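PDB 6EEW: aromatic-L-amino-acid decarboxylase from Catharanthus roseus, which catalyses the pyridoxal phosphate-dependent decarboxylation of L-tryptophan to tryptamine and of 5-hydroxy-L-tryptophan to serotonin. Local coordinates for residues D141-A144 with Q145-K148; L376-W379 with L380-R383. All blocks are in the same frame, centred on the assembly; numbering follows the deposited sequence.

In the fold
Contact 1 (141-144 with 145-148) comes first along the chain and closes the C-terminal end of helix 130-146; contact 2 (376-379 with 380-383) lies near the start of the long helix 375-409. Both belong to the conserved part of the pyridoxal-dependent decarboxylase fold, and their centres are about 13 Å apart. The two helices pack directly on each other: CH2 of W142 comes to 3.7 Å from NE1 of W379, with the two ring planes at about 50°, and I146 meets L382. Each contact also reaches the second subunit, so both helix segments lie where the two chains of the homodimer meet.

Contact 1 of 2, residues D141-A144 with Q145-K148; sequences DWLA and QILK
The last turns of helix 130-146 end here in a Schellman motif, and D141 and Q145 meet within the last two turns. The carbonyl O of D141 takes two hydrogen bonds from the same glutamine: the usual helical one from Q145 N at 3.0 Å, and a second from the side-chain amide, Q145 NE2, at 3.2 Å. The two donors arrive from opposite faces of the carbonyl plane. NE2 stands well above that plane, with a C=O...N angle of 102°, while the oxygen lies almost in the plane of the glutamine amide. With CG beside its own backbone N (chi1 -63°), the glutamine chain runs back along the helix toward D141. The amide is further held by E65 O of the second subunit, which also accepts from NE2, and the D141 carboxylate accepts hydrogen bonds from F155 N and S156 N. The next rungs are I146 N to W142 O and L147 N to L143 O, the latter at 2.9 Å. Beside them, the CD1 methyls of L143 and I146 meet at 4.0 Å as their side chains cross. K148 then turns to positive phi, and its N bonds to Q145 O at 2.7 Å. L143, A144 and L147 rest on strand 328-332 of the mixed sheet, whereas W142 and I146 pack against helix 375-409.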
ATOM      1  N   ASP A 141      14.261  -5.550  13.499  1.00 52.60           N
ATOM      2  CA  ASP A 141      15.550  -5.963  14.045  1.00 46.15           C
ATOM      3  C   ASP A 141      15.628  -7.490  14.227  1.00 49.75           C
ATOM      4  O   ASP A 141      16.675  -8.106  13.969  1.00 43.79           O
ATOM      5  CB  ASP A 141      15.805  -5.235  15.367  1.00 50.20           C
ATOM      6  CG  ASP A 141      16.406  -3.835  15.174  1.00 53.99           C
ATOM      7  OD1 ASP A 141      16.489  -3.353  14.026  1.00 54.77           O
ATOM      8  OD2 ASP A 141      16.801  -3.209  16.183  1.00 54.45           O
ATOM      9  N   TRP A 142      14.528  -8.122  14.652  1.00 43.77           N
ATOM     10  CA  TRP A 142      14.461  -9.585  14.687  1.00 40.86           C
ATOM     11  C   TRP A 142      14.821 -10.177  13.343  1.00 41.72           C
ATOM     12  O   TRP A 142      15.701 -11.038  13.227  1.00 44.59           O
ATOM     13  CB  TRP A 142      13.052 -10.053  15.045  1.00 31.45           C
ATOM     14  CG  TRP A 142      12.757 -10.079  16.476  1.00 33.89           C
ATOM     15  CD1 TRP A 142      13.419  -9.423  17.454  1.00 31.06           C
ATOM     16  CD2 TRP A 142      11.693 -10.789  17.104  1.00 29.75           C
ATOM     17  NE1 TRP A 142      12.836  -9.681  18.678  1.00 32.89           N
ATOM     18  CE2 TRP A 142      11.775 -10.527  18.487  1.00 35.13           C
ATOM     19  CE3 TRP A 142      10.688 -11.638  16.634  1.00 32.98           C
ATOM     20  CZ2 TRP A 142      10.890 -11.080  19.409  1.00 32.15           C
ATOM     21  CZ3 TRP A 142       9.802 -12.192  17.548  1.00 34.36           C
ATOM     22  CH2 TRP A 142       9.912 -11.914  18.924  1.00 33.10           C
ATOM     23  N   LEU A 143      14.107  -9.740  12.311  1.00 38.17           N
ATOM     24  CA  LEU A 143      14.311 -10.309  10.993  1.00 44.73           C
ATOM     25  C   LEU A 143      15.717 -10.029  10.498  1.00 47.17           C
ATOM     26  O   LEU A 143      16.372 -10.912   9.934  1.00 48.30           O
ATOM     27  CB  LEU A 143      13.258  -9.769  10.047  1.00 44.44           C
ATOM     28  CG  LEU A 143      12.715 -10.731   9.010  1.00 53.63           C
ATOM     29  CD1 LEU A 143      12.447 -12.054   9.650  1.00 55.88           C
ATOM     30  CD2 LEU A 143      11.414 -10.132   8.472  1.00 61.57           C
ATOM     31  N   ALA A 144      16.218  -8.818  10.749  1.00 50.22           N
ATOM     32  CA  ALA A 144      17.575  -8.489  10.344  1.00 41.03           C
ATOM     33  C   ALA A 144      18.575  -9.460  10.957  1.00 49.83           C
ATOM     34  O   ALA A 144      19.532  -9.879  10.289  1.00 38.72           O
ATOM     35  CB  ALA A 144      17.899  -7.054  10.750  1.00 36.63           C
ATOM     36  N   GLN A 145      18.380  -9.812  12.234  1.00 58.11           N
ATOM     37  CA  GLN A 145      19.281 -10.756  12.888  1.00 52.31           C
ATOM     38  C   GLN A 145      19.145 -12.160  12.310  1.00 54.32           C
ATOM     39  O   GLN A 145      20.148 -12.868  12.139  1.00 50.51           O
ATOM     40  CB  GLN A 145      19.012 -10.800  14.388  1.00 53.10           C
ATOM     41  CG  GLN A 145      19.253  -9.507  15.118  1.00 53.09           C
ATOM     42  CD  GLN A 145      18.773  -9.603  16.553  1.00 56.35           C
ATOM     43  OE1 GLN A 145      19.421 -10.233  17.379  1.00 63.30           O
ATOM     44  NE2 GLN A 145      17.610  -9.027  16.841  1.00 47.65           N
ATOM     45  N   ILE A 146      17.914 -12.604  12.035  1.00 49.29           N
ATOM     46  CA  ILE A 146      17.780 -13.915  11.406  1.00 47.26           C
ATOM     47  C   ILE A 146      18.534 -13.916  10.085  1.00 52.82           C
ATOM     48  O   ILE A 146      19.262 -14.861   9.764  1.00 50.60           O
ATOM     49  CB  ILE A 146      16.296 -14.290  11.219  1.00 43.61           C
ATOM     50  CG1 ILE A 146      15.608 -14.500  12.569  1.00 41.32           C
ATOM     51  CG2 ILE A 146      16.158 -15.574  10.438  1.00 43.37           C
ATOM     52  CD1 ILE A 146      14.112 -14.244  12.501  1.00 38.02           C
ATOM     53  N   LEU A 147      18.409 -12.834   9.320  1.00 54.59           N
ATOM     54  CA  LEU A 147      19.166 -12.729   8.083  1.00 45.29           C
ATOM     55  C   LEU A 147      20.639 -12.504   8.329  1.00 43.22           C
ATOM     56  O   LEU A 147      21.398 -12.437   7.355  1.00 46.13           O
ATOM     57  CB  LEU A 147      18.602 -11.597   7.221  1.00 40.30           C
ATOM     58  CG  LEU A 147      17.146 -11.789   6.774  1.00 39.90           C
ATOM     59  CD1 LEU A 147      16.554 -10.498   6.163  1.00 33.01           C
ATOM     60  CD2 LEU A 147      17.022 -12.977   5.827  1.00 51.30           C
ATOM     61  N   LYS A 148      21.054 -12.361   9.594  1.00 43.66           N
ATOM     62  CA  LYS A 148      22.456 -12.117   9.948  1.00 47.67           C
ATOM     63  C   LYS A 148      23.022 -10.910   9.210  1.00 48.95           C
ATOM     64  O   LYS A 148      24.148 -10.933   8.703  1.00 48.50           O
ATOM     65  CB  LYS A 148      23.329 -13.359   9.723  1.00 52.39           C
ATOM     66  CG  LYS A 148      23.002 -14.544  10.647  1.00 54.81           C
ATOM     67  CD  LYS A 148      23.878 -15.739  10.339  1.00 60.42           C
ATOM     68  CE  LYS A 148      23.464 -16.985  11.124  1.00 64.31           C
ATOM     69  NZ  LYS A 148      23.499 -16.792  12.612  1.00 59.10           N
TER

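Contact 2 of 2, residues L376-W379 with L380-R383; sequences LKLW and LILR
L376 sets its CD1 methyl 4.0 Å from CD1 of L380, the two leucines running alongside each other in the same direction, while its carbonyl O accepts from L380 N. K377 meets the next turn through its backbone: its O receives I381 N at 2.9 Å and has I381 CG1 close beside it. Its extended chain carries NZ away to a salt bridge with E113 and to the carbonyls of Y324 and D326. L378 gives its O to L382 N in a nearly straight bond (174° at the hydrogen), and its CD2 methyl touches CD1 of I381 at 4.0 Å. These i to i+4 bonds are those of regular alpha-helix, here near the start of helix 375-409, which packs against helices 107-119 and 130-146. W379 follows, its CG anti to the backbone N (chi1 -172°), which lays the indole alongside R383. R383 CD packs over one face of the ring, displaced from its centre and 3.3 Å from W379 NE1, a buried nitrogen with no hydrogen-bond partner in the model; CG makes a CH-pi contact with the five-membered ring. The guanidinium is turned 53° from the indole, and its edge, through NH1, approaches W379 CZ2 at 3.3 Å. On the six-membered side, L380 CD1 touches W379 CE3 at 3.6 Å. An alanine in place of W379 is likely to open a gap beside L380 CD1 and to leave CG and CD of R383 without the ring face they lie over. The guanidinium also forms salt bridges with D80 and E72 of the second subunit.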
ATOM      1  N   LEU A 376       2.294  -6.521  13.017  1.00 36.23           N
ATOM      2  CA  LEU A 376       1.662  -7.485  13.911  1.00 43.31           C
ATOM      3  C   LEU A 376       1.713  -8.889  13.326  1.00 48.57           C
ATOM      4  O   LEU A 376       2.085  -9.851  14.006  1.00 52.41           O
ATOM      5  CB  LEU A 376       0.210  -7.084  14.164  1.00 39.41           C
ATOM      6  CG  LEU A 376      -0.585  -7.943  15.144  1.00 45.15           C
ATOM      7  CD1 LEU A 376      -0.050  -7.788  16.596  1.00 42.71           C
ATOM      8  CD2 LEU A 376      -2.087  -7.630  15.048  1.00 37.14           C
ATOM      9  N   LYS A 377       1.311  -9.031  12.066  1.00 45.89           N
ATOM     10  CA  LYS A 377       1.252 -10.364  11.493  1.00 51.02           C
ATOM     11  C   LYS A 377       2.646 -10.966  11.350  1.00 50.36           C
ATOM     12  O   LYS A 377       2.812 -12.174  11.540  1.00 52.16           O
ATOM     13  CB  LYS A 377       0.511 -10.318  10.154  1.00 48.36           C
ATOM     14  CG  LYS A 377       1.230  -9.559   9.042  1.00 40.09           C
ATOM     15  CD  LYS A 377       0.463  -9.719   7.734  1.00 36.16           C
ATOM     16  CE  LYS A 377       1.041  -8.878   6.605  1.00 33.43           C
ATOM     17  NZ  LYS A 377       0.281  -9.073   5.304  1.00 34.37           N
ATOM     18  N   LEU A 378       3.666 -10.150  11.057  1.00 46.20           N
ATOM     19  CA  LEU A 378       5.030 -10.684  11.006  1.00 54.65           C
ATOM     20  C   LEU A 378       5.472 -11.192  12.374  1.00 52.14           C
ATOM     21  O   LEU A 378       6.038 -12.288  12.493  1.00 44.19           O
ATOM     22  CB  LEU A 378       6.014  -9.627  10.518  1.00 49.71           C
ATOM     23  CG  LEU A 378       6.270  -9.451   9.026  1.00 50.63           C
ATOM     24  CD1 LEU A 378       7.542  -8.616   8.863  1.00 41.86           C
ATOM     25  CD2 LEU A 378       6.389 -10.798   8.310  1.00 51.45           C
ATOM     26  N   TRP A 379       5.258 -10.378  13.413  1.00 47.07           N
ATOM     27  CA  TRP A 379       5.525 -10.801  14.781  1.00 46.44           C
ATOM     28  C   TRP A 379       4.852 -12.128  15.081  1.00 52.10           C
ATOM     29  O   TRP A 379       5.473 -13.039  15.642  1.00 52.05           O
ATOM     30  CB  TRP A 379       5.047  -9.724  15.747  1.00 41.24           C
ATOM     31  CG  TRP A 379       5.414  -9.922  17.183  1.00 40.27           C
ATOM     32  CD1 TRP A 379       6.657 -10.158  17.692  1.00 42.39           C
ATOM     33  CD2 TRP A 379       4.528  -9.834  18.314  1.00 36.60           C
ATOM     34  NE1 TRP A 379       6.596 -10.251  19.071  1.00 43.34           N
ATOM     35  CE2 TRP A 379       5.301 -10.050  19.472  1.00 43.05           C
ATOM     36  CE3 TRP A 379       3.152  -9.606  18.453  1.00 35.02           C
ATOM     37  CZ2 TRP A 379       4.745 -10.035  20.749  1.00 46.93           C
ATOM     38  CZ3 TRP A 379       2.602  -9.593  19.720  1.00 38.86           C
ATOM     39  CH2 TRP A 379       3.396  -9.807  20.852  1.00 47.81           C
ATOM     40  N   LEU A 380       3.568 -12.251  14.728  1.00 51.26           N
ATOM     41  CA  LEU A 380       2.870 -13.498  15.008  1.00 47.90           C
ATOM     42  C   LEU A 380       3.473 -14.645  14.218  1.00 45.06           C
ATOM     43  O   LEU A 380       3.552 -15.753  14.730  1.00 45.37           O
ATOM     44  CB  LEU A 380       1.376 -13.383  14.705  1.00 44.28           C
ATOM     45  CG  LEU A 380       0.462 -13.013  15.886  1.00 41.44           C
ATOM     46  CD1 LEU A 380       0.946 -11.702  16.497  1.00 38.12           C
ATOM     47  CD2 LEU A 380      -0.985 -12.884  15.439  1.00 38.29           C
ATOM     48  N   ILE A 381       3.945 -14.400  12.997  1.00 43.38           N
ATOM     49  CA  ILE A 381       4.572 -15.476  12.227  1.00 48.09           C
ATOM     50  C   ILE A 381       5.823 -15.980  12.942  1.00 51.20           C
ATOM     51  O   ILE A 381       5.984 -17.184  13.214  1.00 50.32           O
ATOM     52  CB  ILE A 381       4.913 -14.980  10.812  1.00 49.99           C
ATOM     53  CG1 ILE A 381       3.648 -14.610  10.039  1.00 52.49           C
ATOM     54  CG2 ILE A 381       5.749 -16.014  10.063  1.00 44.35           C
ATOM     55  CD1 ILE A 381       3.943 -13.985   8.676  1.00 53.50           C
ATOM     56  N   LEU A 382       6.734 -15.057  13.234  1.00 46.58           N
ATOM     57  CA  LEU A 382       7.972 -15.410  13.909  1.00 45.31           C
ATOM     58  C   LEU A 382       7.693 -16.131  15.223  1.00 48.46           C
ATOM     59  O   LEU A 382       8.229 -17.220  15.475  1.00 50.84           O
ATOM     60  CB  LEU A 382       8.808 -14.153  14.117  1.00 38.27           C
ATOM     61  CG  LEU A 382       9.108 -13.624  12.718  1.00 39.04           C
ATOM     62  CD1 LEU A 382       9.662 -12.217  12.788  1.00 31.71           C
ATOM     63  CD2 LEU A 382      10.091 -14.553  12.030  1.00 30.19           C
ATOM     64  N   ARG A 383       6.842 -15.550  16.067  1.00 41.09           N
ATOM     65  CA  ARG A 383       6.585 -16.154  17.370  1.00 43.31           C
ATOM     66  C   ARG A 383       5.873 -17.501  17.260  1.00 52.04           C
ATOM     67  O   ARG A 383       6.114 -18.389  18.082  1.00 59.24           O
ATOM     68  CB  ARG A 383       5.773 -15.209  18.251  1.00 35.74           C
ATOM     69  CG  ARG A 383       6.570 -14.039  18.771  1.00 40.60           C
ATOM     70  CD  ARG A 383       5.869 -13.380  19.955  1.00 40.97           C
ATOM     71  NE  ARG A 383       5.809 -14.263  21.106  1.00 37.49           N
ATOM     72  CZ  ARG A 383       5.163 -13.983  22.238  1.00 43.49           C
ATOM     73  NH1 ARG A 383       4.493 -12.839  22.385  1.00 49.82           N
ATOM     74  NH2 ARG A 383       5.197 -14.839  23.226  1.00 40.05           N
TER